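Local coordinates for protein archaemetzincin (Archaeoglobus fulgidus, PDB 3ZVS) that probably acts as a zinc-dependent metalloprotease of the metzincin type, with one catalytic and one apparently structural zinc ion and an unknown natural substrate, at residues P60-V68 and A115-L123. Residues are numbered along the deposited sequence; the frame is centred on the assembly and turned at random.
Sequences PPIKVTLGV and AVHEIGHVL. With ZN (zinc ion), chain D.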
ATOM      1  N   PRO A  60       8.281   7.797  -9.211  1.00 21.58           N
ATOM      2  CA  PRO A  60       7.951   8.998  -9.975  1.00 28.11           C
ATOM      3  C   PRO A  60       6.778   9.710  -9.327  1.00 23.51           C
ATOM      4  O   PRO A  60       5.859   9.028  -8.863  1.00 21.19           O
ATOM      5  CB  PRO A  60       7.551   8.443 -11.348  1.00 33.65           C
ATOM      6  CG  PRO A  60       7.097   7.060 -11.096  1.00 33.56           C
ATOM      7  CD  PRO A  60       7.902   6.563  -9.926  1.00 28.26           C
ATOM      8  N   PRO A  61       6.808  11.047  -9.277  1.00 24.00           N
ATOM      9  CA  PRO A  61       5.705  11.810  -8.679  1.00 24.80           C
ATOM     10  C   PRO A  61       4.515  11.974  -9.636  1.00 21.77           C
ATOM     11  O   PRO A  61       4.122  13.085  -9.997  1.00 24.78           O
ATOM     12  CB  PRO A  61       6.359  13.162  -8.358  1.00 28.96           C
ATOM     13  CG  PRO A  61       7.425  13.302  -9.378  1.00 28.46           C
ATOM     14  CD  PRO A  61       7.927  11.919  -9.681  1.00 29.53           C
ATOM     15  N   ILE A  62       3.939  10.853 -10.033  1.00 20.45           N
ATOM     16  CA  ILE A  62       2.817  10.870 -10.939  1.00 20.85           C
ATOM     17  C   ILE A  62       1.618  10.323 -10.184  1.00 20.18           C
ATOM     18  O   ILE A  62       1.609   9.174  -9.765  1.00 21.55           O
ATOM     19  CB  ILE A  62       3.118  10.023 -12.172  1.00 23.83           C
ATOM     20  CG1 ILE A  62       4.346  10.603 -12.897  1.00 26.96           C
ATOM     21  CG2 ILE A  62       1.905   9.974 -13.062  1.00 23.98           C
ATOM     22  CD1 ILE A  62       4.866   9.726 -13.984  1.00 30.49           C
ATOM     23  N   LYS A  63       0.601  11.146 -10.000  1.00 18.30           N
ATOM     24  CA  LYS A  63      -0.551  10.742  -9.206  1.00 17.56           C
ATOM     25  C   LYS A  63      -1.415   9.772  -9.995  1.00 18.91           C
ATOM     26  O   LYS A  63      -1.812  10.095 -11.126  1.00 21.86           O
ATOM     27  CB  LYS A  63      -1.374  11.983  -8.832  1.00 23.63           C
ATOM     28  CG  LYS A  63      -2.526  11.717  -7.883  1.00 23.94           C
ATOM     29  CD  LYS A  63      -3.202  13.031  -7.425  1.00 32.78           C
ATOM     30  CE  LYS A  63      -4.205  12.829  -6.281  1.00 42.22           C
ATOM     31  NZ  LYS A  63      -3.768  13.510  -5.005  1.00 33.24           N
ATOM     32  N   VAL A  64      -1.742   8.580  -9.479  1.00 16.61           N
ATOM     33  CA  VAL A  64      -1.264   7.984  -8.240  1.00 14.18           C
ATOM     34  C   VAL A  64      -0.244   6.894  -8.585  1.00 14.67           C
ATOM     35  O   VAL A  64      -0.497   6.084  -9.467  1.00 14.60           O
ATOM     36  CB  VAL A  64      -2.421   7.275  -7.493  1.00 13.52           C
ATOM     37  CG1 VAL A  64      -1.921   6.502  -6.262  1.00 15.79           C
ATOM     38  CG2 VAL A  64      -3.504   8.274  -7.082  1.00 17.32           C
ATOM     39  N   THR A  65       0.897   6.881  -7.901  1.00 12.71           N
ATOM     40  CA  THR A  65       1.872   5.814  -8.066  1.00 12.47           C
ATOM     41  C   THR A  65       2.051   5.089  -6.748  1.00 11.01           C
ATOM     42  O   THR A  65       2.397   5.696  -5.740  1.00 13.88           O
ATOM     43  CB  THR A  65       3.223   6.355  -8.584  1.00 15.05           C
ATOM     44  OG1 THR A  65       3.025   6.914  -9.882  1.00 16.82           O
ATOM     45  CG2 THR A  65       4.263   5.235  -8.650  1.00 15.31           C
ATOM     46  N   LEU A  66       1.768   3.790  -6.777  1.00 11.56           N
ATOM     47  CA  LEU A  66       1.879   2.917  -5.611  1.00 11.27           C
ATOM     48  C   LEU A  66       2.976   1.893  -5.832  1.00  9.57           C
ATOM     49  O   LEU A  66       2.856   1.010  -6.675  1.00 11.08           O
ATOM     50  CB  LEU A  66       0.575   2.169  -5.345  1.00 11.76           C
ATOM     51  CG  LEU A  66       0.620   1.179  -4.170  1.00  9.80           C
ATOM     52  CD1 LEU A  66       0.724   1.868  -2.819  1.00 11.15           C
ATOM     53  CD2 LEU A  66      -0.605   0.252  -4.192  1.00 11.84           C
ATOM     54  N   GLY A  67       4.055   2.019  -5.064  1.00  9.56           N
ATOM     55  CA  GLY A  67       5.091   1.003  -5.034  1.00  8.73           C
ATOM     56  C   GLY A  67       4.636  -0.136  -4.155  1.00 11.17           C
ATOM     57  O   GLY A  67       3.984   0.099  -3.129  1.00 13.09           O
ATOM     58  N   VAL A  68       4.925  -1.366  -4.552  1.00  9.21           N
ATOM     59  CA  VAL A  68       4.501  -2.540  -3.791  1.00  9.86           C
ATOM     60  C   VAL A  68       5.677  -3.487  -3.675  1.00  9.70           C
ATOM     61  O   VAL A  68       6.284  -3.840  -4.684  1.00  9.31           O
ATOM     62  CB  VAL A  68       3.324  -3.287  -4.460  1.00  9.90           C
ATOM     63  CG1 VAL A  68       2.834  -4.383  -3.553  1.00 11.75           C
ATOM     64  CG2 VAL A  68       2.149  -2.336  -4.817  1.00 10.48           C
ATOM     65  N   ALA A 115      -3.473  -1.956   0.211  1.00  9.43           N
ATOM     66  CA  ALA A 115      -3.270  -1.105  -0.967  1.00  9.81           C
ATOM     67  C   ALA A 115      -4.310   0.017  -1.052  1.00 10.39           C
ATOM     68  O   ALA A 115      -3.973   1.162  -1.303  1.00 10.12           O
ATOM     69  CB  ALA A 115      -3.315  -1.948  -2.262  1.00  8.65           C
ATOM     70  N   VAL A 116      -5.577  -0.326  -0.850  1.00  9.42           N
ATOM     71  CA  VAL A 116      -6.650   0.643  -0.860  1.00  9.49           C
ATOM     72  C   VAL A 116      -6.408   1.712   0.195  1.00  8.99           C
ATOM     73  O   VAL A 116      -6.583   2.906  -0.065  1.00  9.89           O
ATOM     74  CB  VAL A 116      -7.979  -0.069  -0.661  1.00  7.95           C
ATOM     75  CG1 VAL A 116      -9.121   0.934  -0.418  1.00 10.66           C
ATOM     76  CG2 VAL A 116      -8.330  -0.899  -1.909  1.00 10.94           C
ATOM     77  N   HIS A 117      -5.980   1.289   1.382  1.00  9.30           N
ATOM     78  CA  HIS A 117      -5.654   2.215   2.480  1.00 10.43           C
ATOM     79  C   HIS A 117      -4.598   3.246   2.045  1.00 10.07           C
ATOM     80  O   HIS A 117      -4.725   4.443   2.235  1.00  9.57           O
ATOM     81  CB  HIS A 117      -5.161   1.394   3.668  1.00 10.32           C
ATOM     82  CG  HIS A 117      -4.814   2.213   4.863  1.00  9.69           C
ATOM     83  ND1 HIS A 117      -5.710   2.448   5.889  1.00  8.95           N
ATOM     84  CD2 HIS A 117      -3.678   2.884   5.200  1.00 10.64           C
ATOM     85  CE1 HIS A 117      -5.129   3.198   6.818  1.00  8.37           C
ATOM     86  NE2 HIS A 117      -3.894   3.470   6.424  1.00 10.68           N
ATOM     87  N   GLU A 118      -3.504   2.753   1.467  1.00  9.48           N
ATOM     88  CA  GLU A 118      -2.438   3.650   1.044  1.00  8.67           C
ATOM     89  C   GLU A 118      -2.914   4.626  -0.032  1.00 10.76           C
ATOM     90  O   GLU A 118      -2.607   5.804  -0.010  1.00 11.02           O
ATOM     91  CB  GLU A 118      -1.233   2.840   0.532  1.00 10.41           C
ATOM     92  CG  GLU A 118      -0.509   2.064   1.618  1.00 10.95           C
ATOM     93  CD  GLU A 118      -0.147   2.897   2.814  1.00 10.89           C
ATOM     94  OE1 GLU A 118       0.317   4.056   2.639  1.00 12.00           O
ATOM     95  OE2 GLU A 118      -0.330   2.430   3.950  1.00 12.43           O
ATOM     96  N   ILE A 119      -3.635   4.130  -1.007  1.00  9.85           N
ATOM     97  CA  ILE A 119      -4.111   4.983  -2.087  1.00 10.67           C
ATOM     98  C   ILE A 119      -5.098   6.017  -1.520  1.00 11.97           C
ATOM     99  O   ILE A 119      -5.081   7.162  -1.915  1.00 11.44           O
ATOM    100  CB  ILE A 119      -4.723   4.136  -3.241  1.00  9.90           C
ATOM    101  CG1 ILE A 119      -3.636   3.349  -3.960  1.00 12.15           C
ATOM    102  CG2 ILE A 119      -5.456   5.001  -4.245  1.00 12.13           C
ATOM    103  CD1 ILE A 119      -4.197   2.175  -4.731  1.00 14.95           C
ATOM    104  N   GLY A 120      -5.923   5.617  -0.560  1.00 11.24           N
ATOM    105  CA  GLY A 120      -6.815   6.564   0.083  1.00 11.38           C
ATOM    106  C   GLY A 120      -6.050   7.732   0.673  1.00 11.29           C
ATOM    107  O   GLY A 120      -6.514   8.870   0.569  1.00 12.26           O
ATOM    108  N   HIS A 121      -4.918   7.472   1.318  1.00 10.64           N
ATOM    109  CA  HIS A 121      -4.085   8.576   1.796  1.00 10.58           C
ATOM    110  C   HIS A 121      -3.600   9.480   0.669  1.00 13.18           C
ATOM    111  O   HIS A 121      -3.613  10.700   0.810  1.00 12.93           O
ATOM    112  CB  HIS A 121      -2.838   8.079   2.506  1.00  9.93           C
ATOM    113  CG  HIS A 121      -3.040   7.527   3.892  1.00  8.80           C
ATOM    114  ND1 HIS A 121      -3.745   8.171   4.888  1.00 10.28           N
ATOM    115  CD2 HIS A 121      -2.522   6.418   4.466  1.00  9.37           C
ATOM    116  CE1 HIS A 121      -3.647   7.470   6.015  1.00 10.25           C
ATOM    117  NE2 HIS A 121      -2.925   6.390   5.774  1.00 10.16           N
ATOM    118  N   VAL A 122      -3.184   8.903  -0.468  1.00 11.57           N
ATOM    119  CA  VAL A 122      -2.729   9.742  -1.577  1.00 12.81           C
ATOM    120  C   VAL A 122      -3.872  10.657  -2.049  1.00 13.37           C
ATOM    121  O   VAL A 122      -3.628  11.807  -2.437  1.00 14.96           O
ATOM    122  CB  VAL A 122      -2.161   8.915  -2.762  1.00 13.10           C
ATOM    123  CG1 VAL A 122      -1.653   9.854  -3.855  1.00 15.88           C
ATOM    124  CG2 VAL A 122      -1.035   8.017  -2.284  1.00 14.14           C
ATOM    125  N   LEU A 123      -5.091  10.156  -1.960  1.00 12.35           N
ATOM    126  CA  LEU A 123      -6.281  10.911  -2.354  1.00 13.80           C
ATOM    127  C   LEU A 123      -6.745  11.892  -1.297  1.00 16.90           C
ATOM    128  O   LEU A 123      -7.782  12.527  -1.470  1.00 21.74           O
ATOM    129  CB  LEU A 123      -7.449   9.984  -2.695  1.00 14.99           C
ATOM    130  CG  LEU A 123      -7.162   9.012  -3.819  1.00 15.97           C
ATOM    131  CD1 LEU A 123      -8.351   8.096  -4.044  1.00 18.94           C
ATOM    132  CD2 LEU A 123      -6.752   9.751  -5.086  1.00 19.04           C
TER
HETATM  133 ZN    ZN D1159      -2.599   4.906   7.176  1.00 10.42          ZN
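Leu66 lies across the inner face of helix 104-122, its two methyls parting over one turn: CD1 touches Glu118 CB at 4.0 Å, while CD2 faces both Ala115 CB (4.0 Å) and Ile119 CD1 (4.1 Å). CG stands anti to the backbone N (chi1 177°), which carries the fork out from the strand, and the Leu66 side chain crosses those of Glu118 and Ile119 at about a right angle. Val64, two residues earlier and after a cis peptide bond, serves the next turn. Val122 CG1 rests against both its methyls, 4.0 Å from CG2 and 4.1 Å from CG1; CG2 also meets Leu123 CD2, and CG1 faces Ile119 CG1 from farther off. The 65-68 strand segment runs roughly antiparallel to the helix, the axes 9.5 Å apart at 146°.

Beyond these branched side chains, Lys63 reaches across to the C-terminal end of the helix, bending only at chi4, with CE beside Leu123 CD2. Its NZ donates to Val122 O at 3.1 Å, coming from above the carbonyl plane, and also bonds to Gly89 O. On the strand side, Thr65 turns away from the helix and its OG1 donates to Ile62 O (2.7 Å), in the carbonyl plane on a lone pair.

This is the active-site helix of a metzincin packed on its central sheet. From it His117 and His121 bind the catalytic zinc through NE2, with His127 as third protein ligand. Glu118, the inferred proton acceptor, rests its CB on Leu66 while its chain, bent at chi2, leads the carboxylate away. Methyl contacts thus hold the HExxH helix on the sheet, its zinc-binding and acidic groups lead away from the strand, and a lysine ties down its last carbonyl.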